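Local coordinates for cysteine synthase 3 (PDB 6KR5), which probably makes L-cysteine from O-acetyl-L-serine and sulfide with the help of pyridoxal phosphate, at residues Ile106-Thr111 with Ala125-Ser130. Residues are numbered along the deposited sequence; the frame is centred on the assembly and turned at random.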
loop_
_atom_site.group_PDB
_atom_site.type_symbol
_atom_site.label_atom_id
_atom_site.label_comp_id
_atom_site.label_asym_id
_atom_site.label_seq_id
_atom_site.Cartn_x
_atom_site.Cartn_y
_atom_site.Cartn_z
ATOM N N ILE B 106 21.669 -7.006 -1.295
ATOM C CA ILE B 106 21.155 -6.943 0.071
ATOM C C ILE B 106 21.655 -8.155 0.837
ATOM O O ILE B 106 21.447 -9.297 0.406
ATOM C CB ILE B 106 19.614 -6.904 0.103
ATOM C CG1 ILE B 106 19.073 -5.729 -0.720
ATOM C CG2 ILE B 106 19.112 -6.912 1.556
ATOM C CD1 ILE B 106 19.434 -4.366 -0.221
ATOM N N VAL B 107 22.300 -7.909 1.980
ATOM C CA VAL B 107 22.841 -8.964 2.830
ATOM C C VAL B 107 21.897 -9.172 4.006
ATOM O O VAL B 107 21.560 -8.213 4.707
ATOM C CB VAL B 107 24.251 -8.607 3.329
ATOM C CG1 VAL B 107 24.869 -9.804 4.017
ATOM C CG2 VAL B 107 25.109 -8.116 2.166
ATOM N N MET B 108 21.484 -10.414 4.233
ATOM C CA MET B 108 20.556 -10.739 5.311
ATOM C C MET B 108 20.702 -12.224 5.636
ATOM O O MET B 108 21.144 -13.004 4.791
ATOM C CB MET B 108 19.110 -10.425 4.901
ATOM C CG MET B 108 18.731 -11.087 3.592
ATOM S SD MET B 108 17.218 -10.416 2.901
ATOM C CE MET B 108 16.168 -10.479 4.352
ATOM N N PRO B 109 20.329 -12.632 6.855
ATOM C CA PRO B 109 20.336 -14.077 7.154
ATOM C C PRO B 109 19.270 -14.799 6.343
ATOM O O PRO B 109 18.192 -14.260 6.082
ATOM C CB PRO B 109 20.029 -14.125 8.659
ATOM C CG PRO B 109 20.272 -12.735 9.159
ATOM C CD PRO B 109 19.929 -11.833 8.013
ATOM N N SER B 110 19.585 -16.040 5.942
ATOM C CA SER B 110 18.761 -16.744 4.960
ATOM C C SER B 110 17.325 -16.934 5.436
ATOM O O SER B 110 16.402 -17.005 4.615
ATOM C CB SER B 110 19.382 -18.102 4.628
ATOM O OG SER B 110 19.128 -19.048 5.661
ATOM N N THR B 111 17.111 -17.004 6.745
ATOM C CA THR B 111 15.801 -17.291 7.309
ATOM C C THR B 111 15.034 -16.042 7.717
ATOM O O THR B 111 13.920 -16.159 8.235
ATOM C CB THR B 111 15.957 -18.222 8.515
ATOM O OG1 THR B 111 16.946 -17.689 9.404
ATOM C CG2 THR B 111 16.401 -19.600 8.051
ATOM N N ALA B 125 16.832 -7.609 -7.007
ATOM C CA ALA B 125 17.955 -7.562 -6.082
ATOM C C ALA B 125 18.763 -8.847 -6.144
ATOM O O ALA B 125 18.235 -9.929 -6.416
ATOM C CB ALA B 125 17.471 -7.359 -4.649
ATOM N N ASN B 126 20.063 -8.719 -5.891
ATOM C CA ASN B 126 20.919 -9.871 -5.637
ATOM C C ASN B 126 20.968 -10.076 -4.128
ATOM O O ASN B 126 21.613 -9.306 -3.409
ATOM C CB ASN B 126 22.316 -9.659 -6.219
ATOM C CG ASN B 126 22.287 -9.319 -7.696
ATOM O OD1 ASN B 126 22.474 -8.164 -8.085
ATOM N ND2 ASN B 126 22.049 -10.324 -8.530
ATOM N N LEU B 127 20.268 -11.097 -3.645
ATOM C CA LEU B 127 20.266 -11.403 -2.224
ATOM C C LEU B 127 21.514 -12.183 -1.851
ATOM O O LEU B 127 21.831 -13.208 -2.469
ATOM C CB LEU B 127 19.017 -12.194 -1.838
ATOM C CG LEU B 127 17.727 -11.409 -1.989
ATOM C CD1 LEU B 127 16.594 -12.198 -1.357
ATOM C CD2 LEU B 127 17.841 -10.036 -1.350
ATOM N N VAL B 128 22.218 -11.696 -0.849
ATOM C CA VAL B 128 23.367 -12.376 -0.276
ATOM C C VAL B 128 22.890 -12.920 1.060
ATOM O O VAL B 128 22.774 -12.175 2.038
ATOM C CB VAL B 128 24.575 -11.447 -0.124
ATOM C CG1 VAL B 128 25.739 -12.205 0.479
ATOM C CG2 VAL B 128 24.965 -10.893 -1.485
ATOM N N LEU B 129 22.572 -14.215 1.087
ATOM C CA LEU B 129 21.954 -14.856 2.241
ATOM C C LEU B 129 23.041 -15.532 3.060
ATOM O O LEU B 129 23.594 -16.556 2.644
ATOM C CB LEU B 129 20.912 -15.882 1.806
ATOM C CG LEU B 129 19.773 -15.364 0.941
ATOM C CD1 LEU B 129 18.799 -16.499 0.626
ATOM C CD2 LEU B 129 19.073 -14.226 1.660
ATOM N N SER B 130 23.344 -14.963 4.221
ATOM C CA SER B 130 24.250 -15.621 5.144
ATOM C C SER B 130 23.529 -16.766 5.858
ATOM O O SER B 130 22.304 -16.913 5.773
ATOM C CB SER B 130 24.806 -14.617 6.149
ATOM O OG SER B 130 23.779 -13.775 6.643
#
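The peptide groups of I106 and V128 meet between two parallel strands: V128 N points at I106 O almost straight, at 174°, with the donor tilted 26° from the carbonyl plane. V107 and V128 lie side by side on one face of this pairing, with P109 and S130 next along the same face. The other face carries I106 and L127, then M108 and L129. I106 N donates to N126 O. M108 N then reaches V128 O at 3.1 Å, close to the line of the carbonyl. S130 N to M108 O and S110 N to S130 O continue the ladder. The last two are more bent. V107 CA also brings its hydrogen to V128 O, and L129 CA does the same to M108 O, both at 3.3 Å.

V107 CG2 sits 4.1 Å from V128 CB. On the other face M108 CG, held between its backbone N and carbonyl carbon (chi1 53°), meets L129 CD2 at 3.7 Å. L127 CD2 turns in to I106 CB, 3.9 Å away. S130 OG lies 3.5 Å from P109 CA.

Helix 114-122 links the two strands in a beta-alpha-beta unit. It packs on M108 through Q117 and M120, and Q117 also touches L127 and L129. Helix 135-149 covers P109, V128 and S130 on the opposite face. Strand 126-130 is the outermost strand of this four-stranded sheet within the chain, while V107 also bonds inward to E83 and T85. The I106 side chain touches helix 88-100 and is about 12 Å from the bound pyridoxal phosphate. Five backbone hydrogen bonds thus set the parallel register, and M108, L127 and V128 join the sheet to the helices on its two faces.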